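Local structure of copper-transporting ATPase (Sulfolobus solfataricus, 2YJ6) at residues V46-G51 against S130-D135; L54-A59 against Q81-L86; I107-K112 against A120-G125. The protein probably couples ATP hydrolysis to heavy-metal transport across the membrane, this piece being its cytosolic catalytic part, comprising the phosphorylation and nucleotide-binding domains. The protein carries 1 engineered substitution. One frame throughout, in Å; residues are numbered along the deposited sequence.

All three contacts lie in the nucleotide-binding domain, a six-stranded antiparallel sheet backed by helices 53-63 and 69-80, with centres 14 to 15 Å apart. Interaction 1 pairs edge strand 45-50 with 126-134, and interaction 3 pairs 106-112 with 119-123; strands 119-123 and 126-134 are neighbours, so both contacts share one sheet. Interaction 2 ties helix 53-63 to the loop after helix 69-80. Along the chain, interactions 2 and 3 follow one another between the two strands that interaction 1 joins. L56 packs on F49 and F131, while Y58 and A59 pack on I123 and V121. Interactions 1 and 3 both touch the bound caged nucleotide.

Interaction 1: residues V46-G51 against S130-D135; sequences VTQFIG and SFNISD. With A99 (5'-O-[(S)-hydroxy{[(R)-hydroxy({(S)-hydroxy[(1S)-1-(2-nitrophenyl)ethoxy]phosphoryl}oxy)phosphoryl]oxy}phosphoryl]adenosine), chain C.
The carbonyl oxygen of N132 is gripped by three donors from T47 and Q48. The shortest of these bonds comes from T47 N, 2.7 Å from N132 O, approaching with a nearly straight N-H (165°). The other two are weak: T47 OG1 lies 3.3 Å from N132 O, and Q48 N is farther still. The T47 hydroxyl reaches this oxygen because OG1 stands between its own backbone N and carbonyl carbon (chi1 64°), while CG2, anti to the carbonyl carbon, lies 3.5 Å from S134 OG. Two residues facing one across antiparallel strands make a classic beta bulge, here on the edge strand of the nucleotide-binding domain's sheet. Beyond it the pairing is regular: N132 N binds Q48 O, and I50 and S130 exchange bonds in both directions. The amides of Q48 and N132 run side by side on the same face with their planes 47° apart. N132 OD1 also takes a weak bond from D118 N.

On the face that carries V46, F49 and F131, the two phenyl rings meet obliquely, 4.8 Å between centroids. F49 CD1 comes over one face of the F131 ring, toward its rim, 3.4 Å from F131 CE2. V46 CG1 touches the same ring from the edge, 4.0 Å from F131 CD2. Helices 53-63 and 69-80 close over this cluster through L56, I74 and Y77. Replacing F131 with an alanine would probably open a gap between F49, V46 and L56 and leave the F49 ring freer to turn. Just past the end of the strand, D135 OD2 lies 3.4 Å from C1' of the nitrophenyl group of the bound nucleotide, and it is also hydrogen-bonded to T40 OG1.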
loop_
_atom_site.group_PDB
_atom_site.type_symbol
_atom_site.label_atom_id
_atom_site.label_comp_id
_atom_site.label_asym_id
_atom_site.label_seq_id
_atom_site.Cartn_x
_atom_site.Cartn_y
_atom_site.Cartn_z
ATOM N N VAL A 46 -9.484 -7.824 -8.389
ATOM C CA VAL A 46 -9.980 -7.522 -9.738
ATOM C C VAL A 46 -11.363 -6.837 -9.703
ATOM O O VAL A 46 -12.304 -7.355 -9.118
ATOM C CB VAL A 46 -10.052 -8.791 -10.637
ATOM C CG1 VAL A 46 -10.741 -8.461 -11.997
ATOM C CG2 VAL A 46 -8.657 -9.396 -10.836
ATOM N N THR A 47 -11.493 -5.674 -10.330
ATOM C CA THR A 47 -12.809 -5.020 -10.378
ATOM C C THR A 47 -13.501 -5.104 -11.749
ATOM O O THR A 47 -14.707 -4.899 -11.845
ATOM C CB THR A 47 -12.744 -3.551 -9.899
ATOM O OG1 THR A 47 -11.932 -2.781 -10.793
ATOM C CG2 THR A 47 -12.136 -3.483 -8.493
ATOM N N GLN A 48 -12.727 -5.406 -12.790
ATOM C CA GLN A 48 -13.242 -5.562 -14.154
ATOM C C GLN A 48 -12.265 -6.382 -15.025
ATOM O O GLN A 48 -11.050 -6.177 -14.973
ATOM C CB GLN A 48 -13.506 -4.174 -14.786
ATOM C CG GLN A 48 -14.010 -4.188 -16.242
ATOM C CD GLN A 48 -14.172 -2.780 -16.840
ATOM O OE1 GLN A 48 -15.149 -2.070 -16.556
ATOM N NE2 GLN A 48 -13.213 -2.378 -17.673
ATOM N N PHE A 49 -12.806 -7.314 -15.806
ATOM C CA PHE A 49 -12.074 -7.977 -16.886
ATOM C C PHE A 49 -12.774 -7.794 -18.229
ATOM O O PHE A 49 -13.970 -8.049 -18.351
ATOM C CB PHE A 49 -11.928 -9.473 -16.619
ATOM C CG PHE A 49 -11.310 -10.249 -17.772
ATOM C CD1 PHE A 49 -9.971 -10.087 -18.104
ATOM C CD2 PHE A 49 -12.067 -11.184 -18.492
ATOM C CE1 PHE A 49 -9.394 -10.831 -19.170
ATOM C CE2 PHE A 49 -11.501 -11.922 -19.556
ATOM C CZ PHE A 49 -10.168 -11.747 -19.890
ATOM N N ILE A 50 -12.030 -7.362 -19.239
ATOM C CA ILE A 50 -12.570 -7.322 -20.590
ATOM C C ILE A 50 -11.857 -8.304 -21.508
ATOM O O ILE A 50 -10.676 -8.147 -21.758
ATOM C CB ILE A 50 -12.426 -5.937 -21.230
ATOM C CG1 ILE A 50 -12.944 -4.844 -20.291
ATOM C CG2 ILE A 50 -13.141 -5.914 -22.601
ATOM C CD1 ILE A 50 -13.635 -3.733 -21.012
ATOM N N GLY A 51 -12.600 -9.279 -22.031
ATOM C CA GLY A 51 -12.093 -10.250 -22.994
ATOM C C GLY A 51 -12.933 -11.522 -22.869
ATOM O O GLY A 51 -13.880 -11.558 -22.081
ATOM N N SER A 130 -7.944 -7.002 -21.054
ATOM C CA SER A 130 -7.411 -6.163 -19.961
ATOM C C SER A 130 -8.139 -6.367 -18.629
ATOM O O SER A 130 -9.266 -6.906 -18.579
ATOM C CB SER A 130 -7.426 -4.669 -20.348
ATOM O OG SER A 130 -8.729 -4.245 -20.723
ATOM N N PHE A 131 -7.480 -5.946 -17.554
ATOM C CA PHE A 131 -8.057 -5.959 -16.211
ATOM C C PHE A 131 -7.987 -4.569 -15.561
ATOM O O PHE A 131 -7.093 -3.775 -15.843
ATOM C CB PHE A 131 -7.270 -6.870 -15.265
ATOM C CG PHE A 131 -7.287 -8.333 -15.600
ATOM C CD1 PHE A 131 -6.335 -8.878 -16.450
ATOM C CD2 PHE A 131 -8.177 -9.183 -14.974
ATOM C CE1 PHE A 131 -6.319 -10.221 -16.730
ATOM C CE2 PHE A 131 -8.175 -10.545 -15.243
ATOM C CZ PHE A 131 -7.232 -11.074 -16.116
ATOM N N ASN A 132 -8.918 -4.302 -14.653
ATOM C CA ASN A 132 -8.769 -3.221 -13.691
ATOM C C ASN A 132 -8.692 -3.802 -12.292
ATOM O O ASN A 132 -9.496 -4.656 -11.919
ATOM C CB ASN A 132 -9.923 -2.229 -13.776
ATOM C CG ASN A 132 -9.833 -1.355 -14.994
ATOM O OD1 ASN A 132 -8.746 -0.912 -15.364
ATOM N ND2 ASN A 132 -10.966 -1.114 -15.642
ATOM N N ILE A 133 -7.729 -3.308 -11.518
ATOM C CA ILE A 133 -7.387 -3.859 -10.214
ATOM C C ILE A 133 -7.421 -2.777 -9.138
ATOM O O ILE A 133 -6.942 -1.665 -9.372
ATOM C CB ILE A 133 -5.986 -4.486 -10.280
ATOM C CG1 ILE A 133 -6.046 -5.748 -11.136
ATOM C CG2 ILE A 133 -5.462 -4.792 -8.894
ATOM C CD1 ILE A 133 -4.724 -6.410 -11.341
ATOM N N SER A 134 -7.992 -3.105 -7.977
ATOM C CA SER A 134 -8.118 -2.154 -6.862
ATOM C C SER A 134 -7.737 -2.729 -5.491
ATOM O O SER A 134 -7.610 -3.940 -5.325
ATOM C CB SER A 134 -9.541 -1.601 -6.773
ATOM O OG SER A 134 -9.884 -0.894 -7.950
ATOM N N ASP A 135 -7.565 -1.824 -4.525
ATOM C CA ASP A 135 -7.274 -2.142 -3.126
ATOM C C ASP A 135 -8.609 -2.018 -2.399
ATOM O O ASP A 135 -9.590 -1.584 -3.005
ATOM C CB ASP A 135 -6.282 -1.101 -2.571
ATOM C CG ASP A 135 -5.437 -1.618 -1.402
ATOM O OD1 ASP A 135 -5.902 -2.483 -0.627
ATOM O OD2 ASP A 135 -4.288 -1.136 -1.264
HETATM C "C'" A99 C . 0.022 -3.771 -6.288
HETATM N N1 A99 C . 1.631 -9.615 -13.626
HETATM C C2 A99 C . 1.140 -8.545 -14.281
HETATM N N3 A99 C . 1.635 -7.309 -14.135
HETATM C C4 A99 C . 2.688 -7.077 -13.303
HETATM C C5 A99 C . 3.272 -8.201 -12.551
HETATM C C6 A99 C . 2.669 -9.537 -12.758
HETATM N N6 A99 C . 3.137 -10.641 -12.117
HETATM N N7 A99 C . 4.276 -7.692 -11.812
HETATM C C8 A99 C . 4.327 -6.362 -12.064
HETATM N N9 A99 C . 3.379 -5.994 -12.943
HETATM P PA A99 C . 6.107 -3.278 -9.202
HETATM P PB A99 C . 4.216 -3.022 -7.160
HETATM P PG A99 C . 1.708 -1.731 -6.883
HETATM O "O'L" A99 C . -2.216 -2.251 -7.022
HETATM O "O'M" A99 C . -4.009 -2.540 -5.933
HETATM C "C1'" A99 C . -2.650 -2.942 -3.634
HETATM O O1A A99 C . 6.211 -1.777 -9.050
HETATM C C1B A99 C . 3.162 -4.626 -13.457
HETATM O O1B A99 C . 4.179 -4.052 -6.049
HETATM O O1G A99 C . 2.152 -1.612 -5.441
HETATM C "C2'" A99 C . -2.064 -3.035 -4.886
HETATM N "N2'" A99 C . -2.788 -2.589 -5.997
HETATM O "O2'" A99 C . 1.342 -3.074 -13.358
HETATM O O2A A99 C . 7.252 -4.171 -8.801
HETATM C C2B A99 C . 2.197 -3.892 -12.550
HETATM O O2B A99 C . 4.938 -1.706 -6.958
HETATM O O2G A99 C . 0.287 -2.514 -6.943
HETATM C "C3'" A99 C . -0.696 -3.608 -4.996
HETATM O "O3'" A99 C . 2.403 -1.825 -11.302
HETATM O O3A A99 C . 4.792 -3.786 -8.447
HETATM C C3B A99 C . 3.075 -3.041 -11.660
HETATM O O3B A99 C . 2.706 -2.732 -7.662
HETATM O O3G A99 C . 1.580 -0.468 -7.709
HETATM C "C4'" A99 C . -0.065 -4.043 -3.838
HETATM O "O4'" A99 C . 4.406 -3.911 -13.414
HETATM C C4B A99 C . 4.308 -2.794 -12.520
HETATM C "C5'" A99 C . -0.691 -3.919 -2.606
HETATM O "O5'" A99 C . 5.676 -3.638 -10.712
HETATM C C5B A99 C . 5.589 -2.619 -11.709
HETATM C "C6'" A99 C . -1.967 -3.379 -2.509
HETATM C "CM'" A99 C . 1.282 -4.595 -6.037
#

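Interaction 2: residues L54-A59 against Q81-L86; sequences LSLAYA and QGVKIL
V83 wedges its two methyls against adjacent residues of helix 53-63, just after the Schellman motif that ends helix 69-80. Its CG1 branch presses on A57, 3.7 Å from A57 CA and 3.8 Å from A57 CB, where the small methyl lets the loop come close to the helix backbone. The CG2 branch meets L56, lying 3.8 Å from L56 CD2, and the two side chains cross at a slant. With CG1 anti to the backbone N (chi1 166°), V83 turns that methyl to A57 and CG2 to L56. L56 CD2 also touches the base of Q81, 4.1 Å from Q81 CB, before the glutamine bends away.

These contacts are purely apolar and join the first half of helix 53-63 to the loop that follows helix 69-80 in the nucleotide-binding domain. The chain can turn into the loop at G82, whose positive phi would press a CB against the preceding carbonyl oxygen. A78 of helix 69-80 lies against both L56 and V83, and L56 reaches the sheet with its other methyl, CD1. Polar support comes from S61 OG, which is hydrogen-bonded to both A57 O and L86 N and so holds the loop beside the helix. At the outer end, L86 CD1 approaches the edge of the Y58 ring, 4.2 Å from Y58 CE1, while L54 CD1 covers one face of that ring, offset toward its rim.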
loop_
_atom_site.group_PDB
_atom_site.type_symbol
_atom_site.label_atom_id
_atom_site.label_comp_id
_atom_site.label_asym_id
_atom_site.label_seq_id
_atom_site.Cartn_x
_atom_site.Cartn_y
_atom_site.Cartn_z
ATOM N N LEU A 54 -11.247 -17.730 -23.019
ATOM C CA LEU A 54 -9.991 -18.344 -23.433
ATOM C C LEU A 54 -8.811 -17.478 -23.014
ATOM O O LEU A 54 -7.818 -17.980 -22.456
ATOM C CB LEU A 54 -9.960 -18.587 -24.947
ATOM C CG LEU A 54 -8.623 -19.134 -25.455
ATOM C CD1 LEU A 54 -8.332 -20.543 -24.887
ATOM C CD2 LEU A 54 -8.547 -19.127 -26.975
ATOM N N SER A 55 -8.943 -16.174 -23.271
ATOM C CA SER A 55 -7.933 -15.193 -22.900
ATOM C C SER A 55 -7.723 -15.181 -21.405
ATOM O O SER A 55 -6.582 -15.098 -20.917
ATOM C CB SER A 55 -8.340 -13.787 -23.364
ATOM O OG SER A 55 -8.078 -13.654 -24.735
ATOM N N LEU A 56 -8.836 -15.234 -20.687
ATOM C CA LEU A 56 -8.812 -15.298 -19.234
ATOM C C LEU A 56 -8.032 -16.539 -18.761
ATOM O O LEU A 56 -7.183 -16.427 -17.877
ATOM C CB LEU A 56 -10.238 -15.303 -18.659
ATOM C CG LEU A 56 -10.371 -15.382 -17.128
ATOM C CD1 LEU A 56 -9.620 -14.242 -16.396
ATOM C CD2 LEU A 56 -11.832 -15.407 -16.699
ATOM N N ALA A 57 -8.321 -17.708 -19.342
ATOM C CA ALA A 57 -7.579 -18.946 -19.001
ATOM C C ALA A 57 -6.071 -18.857 -19.288
ATOM O O ALA A 57 -5.259 -19.392 -18.537
ATOM C CB ALA A 57 -8.187 -20.187 -19.706
ATOM N N TYR A 58 -5.710 -18.172 -20.371
ATOM C CA TYR A 58 -4.325 -18.073 -20.819
ATOM C C TYR A 58 -3.516 -17.207 -19.872
ATOM O O TYR A 58 -2.399 -17.564 -19.473
ATOM C CB TYR A 58 -4.253 -17.456 -22.224
ATOM C CG TYR A 58 -4.400 -18.414 -23.389
ATOM C CD1 TYR A 58 -4.375 -19.789 -23.203
ATOM C CD2 TYR A 58 -4.561 -17.929 -24.682
ATOM C CE1 TYR A 58 -4.506 -20.652 -24.269
ATOM C CE2 TYR A 58 -4.696 -18.777 -25.748
ATOM C CZ TYR A 58 -4.668 -20.140 -25.539
ATOM O OH TYR A 58 -4.803 -20.977 -26.616
ATOM N N ALA A 59 -4.077 -16.053 -19.531
ATOM C CA ALA A 59 -3.452 -15.148 -18.579
ATOM C C ALA A 59 -3.341 -15.761 -17.183
ATOM O O ALA A 59 -2.305 -15.623 -16.525
ATOM C CB ALA A 59 -4.202 -13.810 -18.509
ATOM N N GLN A 81 -14.494 -17.711 -11.775
ATOM C CA GLN A 81 -15.252 -17.689 -13.024
ATOM C C GLN A 81 -15.297 -19.067 -13.690
ATOM O O GLN A 81 -15.876 -19.224 -14.761
ATOM C CB GLN A 81 -14.675 -16.658 -14.001
ATOM C CG GLN A 81 -14.629 -15.234 -13.461
ATOM C CD GLN A 81 -15.981 -14.753 -12.969
ATOM O OE1 GLN A 81 -16.970 -14.786 -13.702
ATOM N NE2 GLN A 81 -16.033 -14.309 -11.718
ATOM N N GLY A 82 -14.689 -20.065 -13.056
ATOM C CA GLY A 82 -14.730 -21.421 -13.582
ATOM C C GLY A 82 -13.565 -21.853 -14.464
ATOM O O GLY A 82 -13.640 -22.880 -15.147
ATOM N N VAL A 83 -12.480 -21.085 -14.451
ATOM C CA VAL A 83 -11.335 -21.397 -15.296
ATOM C C VAL A 83 -10.538 -22.603 -14.777
ATOM O O VAL A 83 -10.341 -22.761 -13.569
ATOM C CB VAL A 83 -10.385 -20.186 -15.421
ATOM C CG1 VAL A 83 -9.043 -20.616 -16.001
ATOM C CG2 VAL A 83 -11.023 -19.063 -16.255
ATOM N N LYS A 84 -10.080 -23.445 -15.698
ATOM C CA LYS A 84 -9.155 -24.524 -15.371
ATOM C C LYS A 84 -7.727 -24.127 -15.763
ATOM O O LYS A 84 -7.496 -23.598 -16.843
ATOM C CB LYS A 84 -9.562 -25.829 -16.071
ATOM C CG LYS A 84 -10.864 -26.447 -15.546
ATOM C CD LYS A 84 -11.166 -27.782 -16.215
ATOM C CE LYS A 84 -12.419 -28.423 -15.625
ATOM N NZ LYS A 84 -12.354 -28.445 -14.134
ATOM N N ILE A 85 -6.772 -24.383 -14.884
ATOM C CA ILE A 85 -5.406 -23.929 -15.118
ATOM C C ILE A 85 -4.639 -24.846 -16.060
ATOM O O ILE A 85 -4.657 -26.060 -15.895
ATOM C CB ILE A 85 -4.641 -23.779 -13.803
ATOM C CG1 ILE A 85 -5.284 -22.674 -12.955
ATOM C CG2 ILE A 85 -3.164 -23.507 -14.083
ATOM C CD1 ILE A 85 -5.066 -21.241 -13.487
ATOM N N LEU A 86 -3.975 -24.251 -17.051
ATOM C CA LEU A 86 -3.318 -24.996 -18.124
ATOM C C LEU A 86 -1.803 -25.006 -17.938
ATOM O O LEU A 86 -1.241 -24.159 -17.228
ATOM C CB LEU A 86 -3.672 -24.407 -19.498
ATOM C CG LEU A 86 -5.137 -24.290 -19.945
ATOM C CD1 LEU A 86 -5.246 -23.445 -21.210
ATOM C CD2 LEU A 86 -5.797 -25.646 -20.169
#

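Interaction 3: residues I107-K112 against A120-G125; sequences IIEVKK and AVYING. With A99 (5'-O-[(S)-hydroxy{[(R)-hydroxy({(S)-hydroxy[(1S)-1-(2-nitrophenyl)ethoxy]phosphoryl}oxy)phosphoryl]oxy}phosphoryl]adenosine), chain C.
Strands 107-112 and 120-123 run antiparallel, their axes 4.8 Å apart at closest approach (161° between directions), with two-way backbone bonds joining E109 to Y122 and K111 to A120. The shortest of these is A120 N to K111 O, at 2.7 Å. At the far end N124 grips I107 twice: its backbone N donates to I107 O, and its side-chain OD1 accepts from I107 N at 3.1 Å. In that second bond the donor stands above the amide plane of N124, 50° out of it.

The face holding E109, K111 and Y122 is the more polar one. K111 bends at its end to cross Y122 at about a right angle, bringing NZ to 3.0 Å from Y122 CD1, oblique to the ring. A water bridges I107 O, E109 OE2 and G125 N, lying 2.9 Å from E109 OE2. N124 and G125, both with positive phi, have the angles of a type I' turn leading into strand 126-134, while the pairing itself forms a beta hairpin central to the antiparallel sheet of the nucleotide-binding domain. On the other face I108, V110, V121 and I123 are apolar; I123 meets Y58, V121 meets A59 and V110 meets E63, all on helix 53-63. V110 also lines the adenine site: its CG1, anti to the backbone N (chi1 -173°), is 3.7 Å from C2 of the bound nucleotide, and K112 CB lies 3.5 Å from the ribose O2'.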
loop_
_atom_site.group_PDB
_atom_site.type_symbol
_atom_site.label_atom_id
_atom_site.label_comp_id
_atom_site.label_asym_id
_atom_site.label_seq_id
_atom_site.Cartn_x
_atom_site.Cartn_y
_atom_site.Cartn_z
ATOM N N ILE A 107 2.593 -17.222 -27.603
ATOM C CA ILE A 107 3.332 -16.489 -26.590
ATOM C C ILE A 107 2.430 -15.489 -25.851
ATOM O O ILE A 107 1.816 -14.624 -26.468
ATOM C CB ILE A 107 4.518 -15.721 -27.204
ATOM C CG1 ILE A 107 5.515 -16.687 -27.847
ATOM C CG2 ILE A 107 5.216 -14.894 -26.144
ATOM C CD1 ILE A 107 4.983 -17.392 -29.086
ATOM N N ILE A 108 2.393 -15.600 -24.525
ATOM C CA ILE A 108 1.486 -14.818 -23.692
ATOM C C ILE A 108 2.241 -13.901 -22.740
ATOM O O ILE A 108 3.060 -14.364 -21.948
ATOM C CB ILE A 108 0.578 -15.758 -22.859
ATOM C CG1 ILE A 108 -0.336 -16.562 -23.787
ATOM C CG2 ILE A 108 -0.245 -14.974 -21.848
ATOM C CD1 ILE A 108 0.081 -17.984 -23.974
ATOM N N GLU A 109 1.970 -12.603 -22.807
ATOM C CA GLU A 109 2.535 -11.670 -21.838
ATOM C C GLU A 109 1.411 -11.003 -21.058
ATOM O O GLU A 109 0.325 -10.781 -21.607
ATOM C CB GLU A 109 3.397 -10.614 -22.538
ATOM C CG GLU A 109 4.312 -11.181 -23.620
ATOM C CD GLU A 109 4.839 -10.110 -24.570
ATOM O OE1 GLU A 109 5.809 -9.415 -24.186
ATOM O OE2 GLU A 109 4.287 -9.964 -25.694
ATOM N N VAL A 110 1.666 -10.705 -19.785
ATOM C CA VAL A 110 0.750 -9.922 -18.946
ATOM C C VAL A 110 1.523 -8.779 -18.292
ATOM O O VAL A 110 2.500 -9.041 -17.595
ATOM C CB VAL A 110 0.157 -10.770 -17.795
ATOM C CG1 VAL A 110 -0.908 -9.985 -17.061
ATOM C CG2 VAL A 110 -0.393 -12.112 -18.290
ATOM N N LYS A 111 1.103 -7.524 -18.484
ATOM C CA LYS A 111 1.817 -6.389 -17.867
ATOM C C LYS A 111 1.010 -5.088 -17.711
ATOM O O LYS A 111 -0.182 -5.058 -17.989
ATOM C CB LYS A 111 3.117 -6.100 -18.628
ATOM C CG LYS A 111 2.907 -5.682 -20.074
ATOM C CD LYS A 111 4.154 -5.964 -20.898
ATOM C CE LYS A 111 3.779 -6.581 -22.230
ATOM N NZ LYS A 111 2.755 -7.660 -22.016
ATOM N N LYS A 112 1.674 -4.017 -17.273
ATOM C CA LYS A 112 1.017 -2.717 -17.102
ATOM C C LYS A 112 0.405 -2.194 -18.405
ATOM O O LYS A 112 1.037 -2.258 -19.460
ATOM C CB LYS A 112 1.995 -1.675 -16.546
ATOM N N ALA A 120 -2.684 -5.529 -18.967
ATOM C CA ALA A 120 -2.976 -5.937 -20.341
ATOM C C ALA A 120 -2.430 -7.315 -20.728
ATOM O O ALA A 120 -1.361 -7.741 -20.260
ATOM C CB ALA A 120 -2.499 -4.875 -21.327
ATOM N N VAL A 121 -3.168 -7.995 -21.605
ATOM C CA VAL A 121 -2.828 -9.352 -22.028
ATOM C C VAL A 121 -2.506 -9.366 -23.521
ATOM O O VAL A 121 -3.353 -9.000 -24.344
ATOM C CB VAL A 121 -4.003 -10.344 -21.764
ATOM C CG1 VAL A 121 -3.614 -11.770 -22.130
ATOM C CG2 VAL A 121 -4.455 -10.280 -20.320
ATOM N N TYR A 122 -1.285 -9.778 -23.857
ATOM C CA TYR A 122 -0.822 -9.911 -25.236
ATOM C C TYR A 122 -0.722 -11.358 -25.701
ATOM O O TYR A 122 -0.215 -12.209 -24.970
ATOM C CB TYR A 122 0.550 -9.249 -25.389
ATOM C CG TYR A 122 0.509 -7.774 -25.146
ATOM C CD1 TYR A 122 0.431 -7.272 -23.868
ATOM C CD2 TYR A 122 0.507 -6.880 -26.203
ATOM C CE1 TYR A 122 0.379 -5.908 -23.634
ATOM C CE2 TYR A 122 0.441 -5.513 -25.991
ATOM C CZ TYR A 122 0.381 -5.031 -24.703
ATOM O OH TYR A 122 0.323 -3.668 -24.476
ATOM N N ILE A 123 -1.194 -11.637 -26.918
ATOM C CA ILE A 123 -0.984 -12.944 -27.532
ATOM C C ILE A 123 -0.270 -12.799 -28.872
ATOM O O ILE A 123 -0.826 -12.247 -29.825
ATOM C CB ILE A 123 -2.288 -13.751 -27.697
ATOM C CG1 ILE A 123 -2.906 -14.020 -26.324
ATOM C CG2 ILE A 123 -2.016 -15.062 -28.405
ATOM C CD1 ILE A 123 -4.047 -14.986 -26.365
ATOM N N ASN A 124 0.972 -13.283 -28.916
ATOM C CA ASN A 124 1.863 -13.100 -30.062
ATOM C C ASN A 124 1.979 -11.627 -30.495
ATOM O O ASN A 124 1.945 -11.313 -31.679
ATOM C CB ASN A 124 1.466 -14.021 -31.229
ATOM C CG ASN A 124 1.783 -15.505 -30.947
ATOM O OD1 ASN A 124 2.792 -15.822 -30.316
ATOM N ND2 ASN A 124 0.918 -16.407 -31.413
ATOM N N GLY A 125 2.122 -10.736 -29.515
ATOM C CA GLY A 125 2.297 -9.315 -29.771
ATOM C C GLY A 125 1.030 -8.472 -29.928
ATOM O O GLY A 125 1.119 -7.255 -30.023
HETATM C "C'" A99 C . 0.022 -3.771 -6.288
HETATM N N1 A99 C . 1.631 -9.615 -13.626
HETATM C C2 A99 C . 1.140 -8.545 -14.281
HETATM N N3 A99 C . 1.635 -7.309 -14.135
HETATM C C4 A99 C . 2.688 -7.077 -13.303
HETATM C C5 A99 C . 3.272 -8.201 -12.551
HETATM C C6 A99 C . 2.669 -9.537 -12.758
HETATM N N6 A99 C . 3.137 -10.641 -12.117
HETATM N N7 A99 C . 4.276 -7.692 -11.812
HETATM C C8 A99 C . 4.327 -6.362 -12.064
HETATM N N9 A99 C . 3.379 -5.994 -12.943
HETATM P PA A99 C . 6.107 -3.278 -9.202
HETATM P PB A99 C . 4.216 -3.022 -7.160
HETATM P PG A99 C . 1.708 -1.731 -6.883
HETATM O "O'L" A99 C . -2.216 -2.251 -7.022
HETATM O "O'M" A99 C . -4.009 -2.540 -5.933
HETATM C "C1'" A99 C . -2.650 -2.942 -3.634
HETATM O O1A A99 C . 6.211 -1.777 -9.050
HETATM C C1B A99 C . 3.162 -4.626 -13.457
HETATM O O1B A99 C . 4.179 -4.052 -6.049
HETATM O O1G A99 C . 2.152 -1.612 -5.441
HETATM C "C2'" A99 C . -2.064 -3.035 -4.886
HETATM N "N2'" A99 C . -2.788 -2.589 -5.997
HETATM O "O2'" A99 C . 1.342 -3.074 -13.358
HETATM O O2A A99 C . 7.252 -4.171 -8.801
HETATM C C2B A99 C . 2.197 -3.892 -12.550
HETATM O O2B A99 C . 4.938 -1.706 -6.958
HETATM O O2G A99 C . 0.287 -2.514 -6.943
HETATM C "C3'" A99 C . -0.696 -3.608 -4.996
HETATM O "O3'" A99 C . 2.403 -1.825 -11.302
HETATM O O3A A99 C . 4.792 -3.786 -8.447
HETATM C C3B A99 C . 3.075 -3.041 -11.660
HETATM O O3B A99 C . 2.706 -2.732 -7.662
HETATM O O3G A99 C . 1.580 -0.468 -7.709
HETATM C "C4'" A99 C . -0.065 -4.043 -3.838
HETATM O "O4'" A99 C . 4.406 -3.911 -13.414
HETATM C C4B A99 C . 4.308 -2.794 -12.520
HETATM C "C5'" A99 C . -0.691 -3.919 -2.606
HETATM O "O5'" A99 C . 5.676 -3.638 -10.712
HETATM C C5B A99 C . 5.589 -2.619 -11.709
HETATM C "C6'" A99 C . -1.967 -3.379 -2.509
HETATM C "CM'" A99 C . 1.282 -4.595 -6.037
HETATM O O HOH W 1 2.578 -11.919 -27.053
#